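Local structure of afamin (Homo sapiens, 6FAK) at residues Ile417-Ser422 / Lys496-Pro501; Arg413-Ala418 / Asn532-Lys537; Asn471-His476 / Glu490-Asp495; His409-Leu414 / Lys525-Leu530. The protein carries hydrophobic molecules in body fluids, binding vitamin E and keeping lipidated Wnt proteins soluble and active. All blocks are in the same frame, centred on the assembly; numbering follows the deposited sequence.

Interaction 1. Residues Ile417-Ser422 / Lys496-Pro501; sequences IAPQLS and KTYVPP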
loop_
_atom_site.group_PDB
_atom_site.type_symbol
_atom_site.label_atom_id
_atom_site.label_comp_id
_atom_site.label_asym_id
_atom_site.label_seq_id
_atom_site.Cartn_x
_atom_site.Cartn_y
_atom_site.Cartn_z
ATOM N N ILE A 417 2.515 -20.628 6.154
ATOM C CA ILE A 417 3.326 -19.831 7.008
ATOM C C ILE A 417 2.504 -18.937 7.944
ATOM O O ILE A 417 2.979 -18.602 9.015
ATOM C CB ILE A 417 4.443 -18.992 6.269
ATOM C CG1 ILE A 417 3.860 -17.872 5.475
ATOM C CG2 ILE A 417 5.371 -19.865 5.407
ATOM C CD1 ILE A 417 4.900 -16.898 4.998
ATOM N N ALA A 418 1.321 -18.516 7.504
ATOM C CA ALA A 418 0.440 -17.566 8.236
ATOM C C ALA A 418 -1.019 -18.033 8.242
ATOM O O ALA A 418 -1.899 -17.303 7.803
ATOM C CB ALA A 418 0.559 -16.148 7.650
ATOM N N PRO A 419 -1.252 -19.277 8.686
ATOM C CA PRO A 419 -2.595 -19.863 8.599
ATOM C C PRO A 419 -3.611 -19.179 9.518
ATOM O O PRO A 419 -4.805 -19.373 9.285
ATOM C CB PRO A 419 -2.384 -21.326 8.999
ATOM C CG PRO A 419 -1.200 -21.272 9.918
ATOM C CD PRO A 419 -0.312 -20.232 9.301
ATOM N N GLN A 420 -3.154 -18.357 10.481
ATOM C CA GLN A 420 -4.019 -17.666 11.385
ATOM C C GLN A 420 -4.740 -16.484 10.715
ATOM O O GLN A 420 -5.760 -16.000 11.240
ATOM C CB GLN A 420 -3.237 -17.149 12.616
ATOM C CG GLN A 420 -2.605 -18.250 13.497
ATOM C CD GLN A 420 -1.283 -18.776 12.979
ATOM O OE1 GLN A 420 -0.668 -18.212 12.034
ATOM N NE2 GLN A 420 -0.766 -19.778 13.650
ATOM N N LEU A 421 -4.254 -16.019 9.572
ATOM C CA LEU A 421 -4.969 -14.969 8.804
ATOM C C LEU A 421 -6.278 -15.468 8.227
ATOM O O LEU A 421 -6.447 -16.633 7.962
ATOM C CB LEU A 421 -4.101 -14.433 7.669
ATOM C CG LEU A 421 -2.820 -13.769 8.157
ATOM C CD1 LEU A 421 -1.943 -13.381 7.006
ATOM C CD2 LEU A 421 -3.082 -12.583 9.069
ATOM N N SER A 422 -7.262 -14.586 8.113
ATOM C CA SER A 422 -8.492 -14.920 7.424
ATOM C C SER A 422 -8.185 -15.326 5.954
ATOM O O SER A 422 -7.237 -14.854 5.298
ATOM C CB SER A 422 -9.481 -13.763 7.422
ATOM O OG SER A 422 -9.013 -12.711 6.618
ATOM N N LYS A 496 3.799 -25.239 12.351
ATOM C CA LYS A 496 3.273 -26.587 12.667
ATOM C C LYS A 496 2.446 -26.698 13.952
ATOM O O LYS A 496 1.898 -27.744 14.218
ATOM C CB LYS A 496 4.359 -27.642 12.668
ATOM C CG LYS A 496 4.808 -28.039 11.271
ATOM C CD LYS A 496 6.182 -27.475 11.014
ATOM C CE LYS A 496 6.630 -27.622 9.571
ATOM N NZ LYS A 496 7.577 -26.500 9.301
ATOM N N THR A 497 2.307 -25.615 14.690
ATOM C CA THR A 497 1.430 -25.596 15.869
ATOM C C THR A 497 -0.050 -25.346 15.508
ATOM O O THR A 497 -0.931 -25.486 16.352
ATOM C CB THR A 497 1.881 -24.512 16.867
ATOM O OG1 THR A 497 1.615 -23.183 16.362
ATOM C CG2 THR A 497 3.402 -24.626 17.177
ATOM N N TYR A 498 -0.313 -24.931 14.267
ATOM C CA TYR A 498 -1.633 -24.543 13.879
ATOM C C TYR A 498 -2.599 -25.733 13.861
ATOM O O TYR A 498 -2.286 -26.771 13.340
ATOM C CB TYR A 498 -1.594 -23.864 12.496
ATOM C CG TYR A 498 -2.945 -23.546 11.915
ATOM C CD1 TYR A 498 -3.697 -22.444 12.348
ATOM C CD2 TYR A 498 -3.465 -24.313 10.891
ATOM C CE1 TYR A 498 -4.944 -22.167 11.764
ATOM C CE2 TYR A 498 -4.705 -24.033 10.339
ATOM C CZ TYR A 498 -5.418 -22.961 10.780
ATOM O OH TYR A 498 -6.614 -22.675 10.162
ATOM N N VAL A 499 -3.788 -25.513 14.398
ATOM C CA VAL A 499 -4.931 -26.428 14.271
ATOM C C VAL A 499 -6.150 -25.627 13.818
ATOM O O VAL A 499 -6.524 -24.666 14.470
ATOM C CB VAL A 499 -5.232 -27.165 15.627
ATOM C CG1 VAL A 499 -6.484 -28.076 15.525
ATOM C CG2 VAL A 499 -4.003 -28.002 16.041
ATOM N N PRO A 500 -6.745 -25.987 12.662
ATOM C CA PRO A 500 -7.844 -25.189 12.085
ATOM C C PRO A 500 -9.136 -25.358 12.896
ATOM O O PRO A 500 -9.280 -26.356 13.594
ATOM C CB PRO A 500 -8.035 -25.838 10.708
ATOM C CG PRO A 500 -7.633 -27.257 10.926
ATOM C CD PRO A 500 -6.446 -27.178 11.849
ATOM N N PRO A 501 -10.071 -24.410 12.790
ATOM C CA PRO A 501 -11.425 -24.700 13.232
ATOM C C PRO A 501 -12.081 -25.737 12.307
ATOM O O PRO A 501 -11.496 -26.121 11.317
ATOM C CB PRO A 501 -12.101 -23.359 13.055
ATOM C CG PRO A 501 -11.498 -22.869 11.752
ATOM C CD PRO A 501 -10.060 -23.249 11.838
HETATM O O HOH W 1 -7.422 -20.128 10.670
#
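Tyr498 receives Pro419 on one face of its ring, a worked case of the CH-pi contact between proline and an aromatic side chain. Just before the ring, Thr497 OG1 is hydrogen-bonded to Asp495 OD1, two residues back along the chain. Tyr498 then carries CG anti to the backbone N (chi1 174°), which sets the ring against the type I turn Ala418-Leu421 that joins helices 376-417 and 423-440. CB of Pro419 lies 3.5 Å from the centroid of the Tyr498 ring and 4° off its normal, while Pro419 CG comes equally close, 3.5 Å, to Tyr498 CG at the root of the ring. Gln420 NE2 approaches obliquely, 4.2 Å from Tyr498 CD1, but its amide is hydrogen-bonded to Asn471 through OE1 and to Asp495 through NE2. At the phenol end, one water stands 2.7 Å from Tyr498 OH and donates to Pro419 O at 3.1 Å. Farther along, Pro500 places its N over the opposite face, toward the rim. A leucine here would probably deprive Pro419 of its flat support and the bridging water of one mate. Dispersion and weak CH-pi attraction thus hold the two loops directly, with polar contact supplied through water.

Interaction 2. Residues Arg413-Ala418 / Asn532-Lys537; sequences RLTKIA and NLVKLK
The methyl CG2 of Thr415 meets Val534 CG1 at 3.7 Å, and two rotamers explain why methyl, rather than hydroxyl, does the touching. With chi1 at -55°, Thr415 turns OG1 beside its own backbone N, where it is hydrogen-bonded to Leu411 O one helical turn back, and sends CG2 anti to that N, out toward helix 521-536. Val534 answers with CG1 likewise anti to its backbone N (chi1 177°), and the two branched side chains meet at a slant. The same Thr415 CG2 also rests 3.8 Å from Lys535 CG, here nearly at a right angle. Beyond CG the Lys535 chain is fully extended, which carries NZ away to Leu421 O and Thr423 OG1. Lys416 instead bends at chi2 and again at chi4; its CG grazes Val534 CG1 at 4.2 Å, and its ammonium forms a salt bridge with Asp542. The segment axes approach to 9.3 Å and cross at -39°, with Leu426 and Leu545 packing around the contact. The polar ends of Thr415, Lys416 and Lys535 thus find partners outside the two segments, so that the meeting of these segments rests on methyls and the aliphatic stems of lysines.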
loop_
_atom_site.group_PDB
_atom_site.type_symbol
_atom_site.label_atom_id
_atom_site.label_comp_id
_atom_site.label_asym_id
_atom_site.label_seq_id
_atom_site.Cartn_x
_atom_site.Cartn_y
_atom_site.Cartn_z
ATOM N N ARG A 413 1.886 -21.462 -0.015
ATOM C CA ARG A 413 3.024 -21.051 0.828
ATOM C C ARG A 413 2.597 -20.068 1.898
ATOM O O ARG A 413 2.940 -20.266 3.055
ATOM C CB ARG A 413 4.161 -20.448 -0.009
ATOM C CG ARG A 413 5.104 -21.529 -0.554
ATOM C CD ARG A 413 6.135 -22.010 0.505
ATOM N NE ARG A 413 5.707 -23.245 1.185
ATOM C CZ ARG A 413 6.029 -23.614 2.429
ATOM N NH1 ARG A 413 6.829 -22.852 3.184
ATOM N NH2 ARG A 413 5.565 -24.743 2.918
ATOM N N LEU A 414 1.856 -19.036 1.510
ATOM C CA LEU A 414 1.411 -18.035 2.437
ATOM C C LEU A 414 0.514 -18.639 3.533
ATOM O O LEU A 414 0.603 -18.258 4.704
ATOM C CB LEU A 414 0.658 -16.893 1.743
ATOM C CG LEU A 414 1.432 -15.822 0.960
ATOM C CD1 LEU A 414 0.468 -15.092 -0.012
ATOM C CD2 LEU A 414 2.023 -14.828 1.946
ATOM N N THR A 415 -0.415 -19.504 3.125
ATOM C CA THR A 415 -1.346 -20.142 4.079
ATOM C C THR A 415 -0.588 -21.065 5.059
ATOM O O THR A 415 -0.880 -21.073 6.242
ATOM C CB THR A 415 -2.493 -20.867 3.348
ATOM O OG1 THR A 415 -3.161 -19.942 2.474
ATOM C CG2 THR A 415 -3.488 -21.370 4.295
ATOM N N LYS A 416 0.402 -21.801 4.578
ATOM C CA LYS A 416 1.273 -22.588 5.463
ATOM C C LYS A 416 1.984 -21.770 6.554
ATOM O O LYS A 416 2.114 -22.213 7.741
ATOM C CB LYS A 416 2.344 -23.345 4.649
ATOM C CG LYS A 416 1.834 -24.499 3.825
ATOM C CD LYS A 416 1.497 -25.712 4.664
ATOM C CE LYS A 416 1.293 -26.977 3.817
ATOM N NZ LYS A 416 2.510 -27.652 3.260
ATOM N N ILE A 417 2.515 -20.628 6.154
ATOM C CA ILE A 417 3.326 -19.831 7.008
ATOM C C ILE A 417 2.504 -18.937 7.944
ATOM O O ILE A 417 2.979 -18.602 9.015
ATOM C CB ILE A 417 4.443 -18.992 6.269
ATOM C CG1 ILE A 417 3.860 -17.872 5.475
ATOM C CG2 ILE A 417 5.371 -19.865 5.407
ATOM C CD1 ILE A 417 4.900 -16.898 4.998
ATOM N N ALA A 418 1.321 -18.516 7.504
ATOM C CA ALA A 418 0.440 -17.566 8.236
ATOM C C ALA A 418 -1.019 -18.033 8.242
ATOM O O ALA A 418 -1.899 -17.303 7.803
ATOM C CB ALA A 418 0.559 -16.148 7.650
ATOM N N ASN A 532 -8.693 -22.381 1.995
ATOM C CA ASN A 532 -9.424 -23.232 2.967
ATOM C C ASN A 532 -8.940 -24.693 2.961
ATOM O O ASN A 532 -8.764 -25.318 4.013
ATOM C CB ASN A 532 -10.946 -23.128 2.777
ATOM C CG ASN A 532 -11.479 -21.753 3.127
ATOM O OD1 ASN A 532 -10.999 -21.128 4.086
ATOM N ND2 ASN A 532 -12.476 -21.283 2.393
ATOM N N LEU A 533 -8.653 -25.215 1.777
ATOM C CA LEU A 533 -8.098 -26.558 1.648
ATOM C C LEU A 533 -6.750 -26.730 2.361
ATOM O O LEU A 533 -6.520 -27.780 3.059
ATOM C CB LEU A 533 -7.954 -26.936 0.175
ATOM C CG LEU A 533 -7.594 -28.384 -0.091
ATOM C CD1 LEU A 533 -8.711 -29.333 0.342
ATOM C CD2 LEU A 533 -7.269 -28.518 -1.576
ATOM N N VAL A 534 -5.886 -25.716 2.207
ATOM C CA VAL A 534 -4.565 -25.719 2.799
ATOM C C VAL A 534 -4.697 -25.637 4.324
ATOM O O VAL A 534 -3.950 -26.309 5.019
ATOM C CB VAL A 534 -3.612 -24.617 2.269
ATOM C CG1 VAL A 534 -2.302 -24.661 2.984
ATOM C CG2 VAL A 534 -3.287 -24.829 0.788
ATOM N N LYS A 535 -5.627 -24.824 4.832
ATOM C CA LYS A 535 -5.884 -24.767 6.297
ATOM C C LYS A 535 -6.349 -26.129 6.761
ATOM O O LYS A 535 -5.828 -26.690 7.750
ATOM C CB LYS A 535 -6.939 -23.723 6.637
ATOM C CG LYS A 535 -6.436 -22.298 6.530
ATOM C CD LYS A 535 -7.499 -21.282 6.815
ATOM C CE LYS A 535 -6.910 -19.902 6.774
ATOM N NZ LYS A 535 -7.913 -18.887 7.093
ATOM N N LEU A 536 -7.311 -26.672 6.041
ATOM C CA LEU A 536 -7.892 -27.969 6.433
ATOM C C LEU A 536 -6.828 -29.107 6.471
ATOM O O LEU A 536 -6.752 -29.867 7.441
ATOM C CB LEU A 536 -9.055 -28.322 5.547
ATOM C CG LEU A 536 -9.602 -29.756 5.831
ATOM C CD1 LEU A 536 -10.190 -29.900 7.220
ATOM C CD2 LEU A 536 -10.605 -30.111 4.751
ATOM N N LYS A 537 -5.988 -29.146 5.453
ATOM C CA LYS A 537 -4.987 -30.177 5.235
ATOM C C LYS A 537 -3.552 -29.631 5.385
ATOM O O LYS A 537 -2.656 -29.989 4.606
ATOM C CB LYS A 537 -5.194 -30.731 3.828
ATOM C CG LYS A 537 -6.568 -31.319 3.560
ATOM C CD LYS A 537 -6.806 -32.524 4.442
ATOM C CE LYS A 537 -7.780 -33.511 3.784
ATOM N NZ LYS A 537 -8.513 -34.265 4.826
#

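Interaction 3. Residues Asn471-His476 / Glu490-Asp495; sequences NPAVDH and ESLKAD
Leu492 spreads its two methyls over the first turn of helix 472-479: CD2 lies 3.9 Å from Ala473 CB, and CD1 reaches Val474 CG2 at 4.1 Å, the Leu492 and Val474 side chains crossing at about a right angle. At the other end of the contact Asp495 OD2 sits 3.4 Å from Asn471 CB, with amide and carboxylate planes 84° apart. Although Asn471 ND2 is 3.6 Å from Asp495 OD2, the two are not hydrogen-bonded. Their polar ends are instead joined through the Gln420 amide, whose OE1 accepts from Asn471 ND2 and whose NE2 donates to Asp495 OD2. Farther out, Thr497 OG1 is hydrogen-bonded to Asp495 OD1, and Ile417 O takes a second bond from Asn471 ND2. Asn471 is also the N-cap of the helix. Its CG lies between the backbone N and the carbonyl carbon (chi1 62°), which folds OD1 back to accept from Val474 N at 3.0 Å, nearly straight at 172° and with the donor tilted from the carbonyl plane. Were this asparagine an alanine, Val474 N would probably lose its cap, and Gln420 OE1 and Ile417 O this donor. One side chain thus serves two chemistries: its oxygen caps the helix start, and its nitrogen ties that start to neighbouring loops, while Leu492 packs against the helix's first turn.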
loop_
_atom_site.group_PDB
_atom_site.type_symbol
_atom_site.label_atom_id
_atom_site.label_comp_id
_atom_site.label_asym_id
_atom_site.label_seq_id
_atom_site.Cartn_x
_atom_site.Cartn_y
_atom_site.Cartn_z
ATOM N N ASN A 471 1.753 -15.025 14.299
ATOM C CA ASN A 471 2.408 -16.119 14.970
ATOM C C ASN A 471 3.843 -15.673 15.190
ATOM O O ASN A 471 4.288 -14.679 14.562
ATOM C CB ASN A 471 2.270 -17.458 14.188
ATOM C CG ASN A 471 2.913 -17.422 12.807
ATOM O OD1 ASN A 471 4.099 -17.091 12.668
ATOM N ND2 ASN A 471 2.133 -17.814 11.770
ATOM N N PRO A 472 4.600 -16.388 16.074
ATOM C CA PRO A 472 5.865 -15.813 16.466
ATOM C C PRO A 472 6.858 -15.624 15.319
ATOM O O PRO A 472 7.529 -14.598 15.281
ATOM C CB PRO A 472 6.398 -16.781 17.567
ATOM C CG PRO A 472 5.186 -17.524 18.056
ATOM C CD PRO A 472 4.222 -17.568 16.900
ATOM N N ALA A 473 6.897 -16.545 14.357
ATOM C CA ALA A 473 7.852 -16.450 13.242
ATOM C C ALA A 473 7.509 -15.277 12.289
ATOM O O ALA A 473 8.361 -14.481 11.923
ATOM C CB ALA A 473 7.904 -17.783 12.459
ATOM N N VAL A 474 6.236 -15.133 11.963
ATOM C CA VAL A 474 5.753 -13.991 11.156
ATOM C C VAL A 474 5.991 -12.655 11.885
ATOM O O VAL A 474 6.464 -11.659 11.249
ATOM C CB VAL A 474 4.245 -14.141 10.806
ATOM C CG1 VAL A 474 3.708 -12.842 10.207
ATOM C CG2 VAL A 474 4.013 -15.264 9.837
ATOM N N ASP A 475 5.673 -12.616 13.188
ATOM C CA ASP A 475 5.804 -11.391 13.994
ATOM C C ASP A 475 7.272 -10.957 14.052
ATOM O O ASP A 475 7.570 -9.757 13.918
ATOM C CB ASP A 475 5.273 -11.550 15.409
ATOM C CG ASP A 475 3.764 -11.821 15.453
ATOM O OD1 ASP A 475 3.087 -11.767 14.381
ATOM O OD2 ASP A 475 3.280 -12.129 16.568
ATOM N N HIS A 476 8.169 -11.947 14.166
ATOM C CA HIS A 476 9.611 -11.692 14.130
ATOM C C HIS A 476 9.972 -11.013 12.776
ATOM O O HIS A 476 10.693 -9.996 12.752
ATOM C CB HIS A 476 10.428 -12.985 14.327
ATOM C CG HIS A 476 11.887 -12.747 14.238
ATOM N ND1 HIS A 476 12.595 -12.169 15.272
ATOM C CD2 HIS A 476 12.737 -12.816 13.184
ATOM C CE1 HIS A 476 13.839 -11.952 14.872
ATOM N NE2 HIS A 476 13.947 -12.329 13.610
ATOM N N GLU A 490 10.780 -15.127 3.222
ATOM C CA GLU A 490 11.217 -16.229 2.341
ATOM C C GLU A 490 11.882 -17.376 3.082
ATOM O O GLU A 490 11.899 -18.466 2.569
ATOM C CB GLU A 490 12.202 -15.749 1.239
ATOM C CG GLU A 490 11.734 -14.638 0.283
ATOM C CD GLU A 490 10.411 -14.886 -0.387
ATOM O OE1 GLU A 490 10.161 -16.032 -0.814
ATOM O OE2 GLU A 490 9.626 -13.922 -0.517
ATOM N N SER A 491 12.437 -17.133 4.252
ATOM C CA SER A 491 13.049 -18.159 5.039
ATOM C C SER A 491 12.098 -18.967 5.954
ATOM O O SER A 491 12.541 -19.928 6.549
ATOM C CB SER A 491 14.165 -17.549 5.890
ATOM O OG SER A 491 13.652 -16.909 7.071
ATOM N N LEU A 492 10.837 -18.552 6.092
ATOM C CA LEU A 492 9.925 -19.138 7.069
ATOM C C LEU A 492 9.458 -20.517 6.647
ATOM O O LEU A 492 9.260 -20.769 5.502
ATOM C CB LEU A 492 8.702 -18.245 7.291
ATOM C CG LEU A 492 8.964 -16.871 7.908
ATOM C CD1 LEU A 492 7.662 -16.143 8.233
ATOM C CD2 LEU A 492 9.848 -16.953 9.147
ATOM N N LYS A 493 9.228 -21.376 7.628
ATOM C CA LYS A 493 8.665 -22.686 7.402
ATOM C C LYS A 493 7.213 -22.644 7.880
ATOM O O LYS A 493 6.807 -21.693 8.521
ATOM C CB LYS A 493 9.492 -23.697 8.188
ATOM C CG LYS A 493 10.921 -23.793 7.645
ATOM C CD LYS A 493 11.821 -24.538 8.611
ATOM C CE LYS A 493 13.158 -24.918 7.973
ATOM N NZ LYS A 493 13.809 -26.054 8.693
ATOM N N ALA A 494 6.448 -23.674 7.542
ATOM C CA ALA A 494 5.051 -23.770 7.949
ATOM C C ALA A 494 4.912 -23.629 9.479
ATOM O O ALA A 494 5.802 -24.036 10.242
ATOM C CB ALA A 494 4.450 -25.090 7.430
ATOM N N ASP A 495 3.823 -23.017 9.945
ATOM C CA ASP A 495 3.573 -23.015 11.371
ATOM C C ASP A 495 2.977 -24.354 11.829
ATOM O O ASP A 495 1.756 -24.554 11.782
ATOM C CB ASP A 495 2.642 -21.876 11.797
ATOM C CG ASP A 495 2.469 -21.807 13.288
ATOM O OD1 ASP A 495 2.825 -22.792 14.020
ATOM O OD2 ASP A 495 1.960 -20.771 13.766
#

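Interaction 4. Residues His409-Leu414 / Lys525-Leu530; sequences HYLIRL and KTDRFL
Leu411 and Ile412, consecutive residues of helix 376-417, divide the contact with helix 521-536 between them, and Leu530 meets both. Leu411 comes first, its CG anti to the carbonyl carbon (chi1 -70°) and the chain reaching on to put methyl CD1 against Asp527. That methyl is 3.9 Å from Asp527 CG and 4.0 Å from Asp527 CB, the two side chains crossing at about a right angle. The carboxylate itself is occupied by others: Asp527 OD1 forms a salt bridge with Lys407 and a hydrogen bond with Gln523, which probably offsets the buried charge beside a leucine methyl. Closer to the backbone, Leu411 CB lies 4.1 Å from Leu530 CD2. Ile412 follows, and its CG1 meets the other branch of that leucine, Leu530 CD1, at 4.0 Å, again nearly perpendicular. Leu530 can serve both because its CG stands anti to the backbone N (chi1 -180°), directing the forked end across the interface so that one methyl goes to each partner. Ile412 also touches Val534 of the same opposing helix and Gln546 of helix 542-560, which places the contact beside a third helix. The segment axes pass 10.2 Å apart and cross at -37°. Side-chain packing between obliquely crossing helices of this kind builds the predominantly helical albumin fold, here within the third albumin repeat.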
loop_
_atom_site.group_PDB
_atom_site.type_symbol
_atom_site.label_atom_id
_atom_site.label_comp_id
_atom_site.label_asym_id
_atom_site.label_seq_id
_atom_site.Cartn_x
_atom_site.Cartn_y
_atom_site.Cartn_z
ATOM N N HIS A 409 0.659 -21.387 -6.131
ATOM C CA HIS A 409 1.864 -21.705 -5.374
ATOM C C HIS A 409 2.062 -20.731 -4.179
ATOM O O HIS A 409 2.390 -21.186 -3.043
ATOM C CB HIS A 409 3.120 -21.742 -6.268
ATOM C CG HIS A 409 3.178 -22.927 -7.193
ATOM N ND1 HIS A 409 4.342 -23.622 -7.441
ATOM C CD2 HIS A 409 2.212 -23.559 -7.905
ATOM C CE1 HIS A 409 4.094 -24.622 -8.271
ATOM N NE2 HIS A 409 2.807 -24.604 -8.572
ATOM N N TYR A 410 1.809 -19.459 -4.407
ATOM C CA TYR A 410 1.881 -18.425 -3.365
ATOM C C TYR A 410 0.814 -18.560 -2.268
ATOM O O TYR A 410 1.098 -18.347 -1.075
ATOM C CB TYR A 410 1.878 -17.004 -3.951
ATOM C CG TYR A 410 3.237 -16.630 -4.544
ATOM C CD1 TYR A 410 4.410 -16.819 -3.812
ATOM C CD2 TYR A 410 3.358 -16.068 -5.803
ATOM C CE1 TYR A 410 5.654 -16.488 -4.327
ATOM C CE2 TYR A 410 4.617 -15.750 -6.334
ATOM C CZ TYR A 410 5.750 -15.984 -5.585
ATOM O OH TYR A 410 7.002 -15.661 -6.032
ATOM N N LEU A 411 -0.387 -18.897 -2.691
ATOM C CA LEU A 411 -1.488 -19.140 -1.775
ATOM C C LEU A 411 -1.185 -20.312 -0.867
ATOM O O LEU A 411 -1.433 -20.244 0.330
ATOM C CB LEU A 411 -2.806 -19.332 -2.564
ATOM C CG LEU A 411 -3.326 -18.069 -3.230
ATOM C CD1 LEU A 411 -4.553 -18.468 -4.032
ATOM C CD2 LEU A 411 -3.721 -16.978 -2.245
ATOM N N ILE A 412 -0.657 -21.396 -1.409
ATOM C CA ILE A 412 -0.239 -22.540 -0.578
ATOM C C ILE A 412 0.845 -22.117 0.466
ATOM O O ILE A 412 0.701 -22.347 1.687
ATOM C CB ILE A 412 0.276 -23.740 -1.457
ATOM C CG1 ILE A 412 -0.890 -24.356 -2.245
ATOM C CG2 ILE A 412 0.913 -24.808 -0.558
ATOM C CD1 ILE A 412 -0.505 -25.366 -3.324
ATOM N N ARG A 413 1.886 -21.462 -0.015
ATOM C CA ARG A 413 3.024 -21.051 0.828
ATOM C C ARG A 413 2.597 -20.068 1.898
ATOM O O ARG A 413 2.940 -20.266 3.055
ATOM C CB ARG A 413 4.161 -20.448 -0.009
ATOM C CG ARG A 413 5.104 -21.529 -0.554
ATOM C CD ARG A 413 6.135 -22.010 0.505
ATOM N NE ARG A 413 5.707 -23.245 1.185
ATOM C CZ ARG A 413 6.029 -23.614 2.429
ATOM N NH1 ARG A 413 6.829 -22.852 3.184
ATOM N NH2 ARG A 413 5.565 -24.743 2.918
ATOM N N LEU A 414 1.856 -19.036 1.510
ATOM C CA LEU A 414 1.411 -18.035 2.437
ATOM C C LEU A 414 0.514 -18.639 3.533
ATOM O O LEU A 414 0.603 -18.258 4.704
ATOM C CB LEU A 414 0.658 -16.893 1.743
ATOM C CG LEU A 414 1.432 -15.822 0.960
ATOM C CD1 LEU A 414 0.468 -15.092 -0.012
ATOM C CD2 LEU A 414 2.023 -14.828 1.946
ATOM N N LYS A 525 -13.349 -17.044 -5.736
ATOM C CA LYS A 525 -13.923 -18.302 -5.232
ATOM C C LYS A 525 -12.984 -19.488 -5.300
ATOM O O LYS A 525 -12.895 -20.291 -4.352
ATOM C CB LYS A 525 -15.210 -18.638 -5.997
ATOM C CG LYS A 525 -15.571 -20.129 -6.169
ATOM C CD LYS A 525 -16.054 -20.811 -4.873
ATOM C CE LYS A 525 -15.779 -22.326 -4.828
ATOM N NZ LYS A 525 -16.299 -22.993 -3.590
ATOM N N THR A 526 -12.333 -19.649 -6.440
ATOM C CA THR A 526 -11.278 -20.654 -6.590
ATOM C C THR A 526 -10.127 -20.445 -5.574
ATOM O O THR A 526 -9.643 -21.408 -4.961
ATOM C CB THR A 526 -10.733 -20.608 -8.015
ATOM O OG1 THR A 526 -11.806 -20.954 -8.897
ATOM C CG2 THR A 526 -9.535 -21.584 -8.227
ATOM N N ASP A 527 -9.740 -19.177 -5.411
ATOM C CA ASP A 527 -8.652 -18.798 -4.526
ATOM C C ASP A 527 -9.008 -19.120 -3.067
ATOM O O ASP A 527 -8.175 -19.643 -2.321
ATOM C CB ASP A 527 -8.282 -17.329 -4.717
ATOM C CG ASP A 527 -7.603 -17.051 -6.050
ATOM O OD1 ASP A 527 -7.317 -17.959 -6.864
ATOM O OD2 ASP A 527 -7.316 -15.875 -6.317
ATOM N N ARG A 528 -10.245 -18.840 -2.685
ATOM C CA ARG A 528 -10.706 -19.148 -1.340
ATOM C C ARG A 528 -10.767 -20.610 -1.062
ATOM O O ARG A 528 -10.407 -21.036 0.029
ATOM C CB ARG A 528 -12.079 -18.590 -1.018
ATOM C CG ARG A 528 -12.188 -17.094 -1.024
ATOM C CD ARG A 528 -13.649 -16.794 -0.701
ATOM N NE ARG A 528 -13.946 -15.385 -0.832
ATOM C CZ ARG A 528 -14.632 -14.787 -1.808
ATOM N NH1 ARG A 528 -15.171 -15.495 -2.803
ATOM N NH2 ARG A 528 -14.807 -13.466 -1.768
ATOM N N PHE A 529 -11.201 -21.368 -2.056
ATOM C CA PHE A 529 -11.191 -22.846 -1.957
ATOM C C PHE A 529 -9.804 -23.392 -1.621
ATOM O O PHE A 529 -9.638 -24.217 -0.685
ATOM C CB PHE A 529 -11.784 -23.476 -3.251
ATOM C CG PHE A 529 -11.681 -24.965 -3.299
ATOM C CD1 PHE A 529 -10.542 -25.587 -3.814
ATOM C CD2 PHE A 529 -12.719 -25.745 -2.846
ATOM C CE1 PHE A 529 -10.414 -26.968 -3.830
ATOM C CE2 PHE A 529 -12.600 -27.145 -2.839
ATOM C CZ PHE A 529 -11.428 -27.755 -3.339
ATOM N N LEU A 530 -8.807 -22.934 -2.379
ATOM C CA LEU A 530 -7.436 -23.403 -2.178
ATOM C C LEU A 530 -6.899 -23.075 -0.785
ATOM O O LEU A 530 -6.299 -23.943 -0.135
ATOM C CB LEU A 530 -6.506 -22.881 -3.231
ATOM C CG LEU A 530 -5.055 -23.329 -3.090
ATOM C CD1 LEU A 530 -4.801 -24.827 -3.021
ATOM C CD2 LEU A 530 -4.293 -22.777 -4.269
#

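Interactions 2 and 4 are successive steps of one interface between helices 376-417 and 521-536; their centres are about 8 Å apart, and Val534 CG2 touches Ile412 CG1 at 3.9 Å. Interaction 1 continues from the end of the first helix, its centre about 7 Å from that of interaction 2, and Pro419 O packs 3.3 Å from Lys535 CE. Interaction 3 is tied to interactions 1 and 2: the Gln420 amide links it to the first, while Lys416 O lies 2.9 Å from Asp495 N in a probable hydrogen bond. The hydrophobic-ligand pocket spans residues 194-298, in the second albumin domain, and none of these segments belongs to it; the contacts are packing within the third.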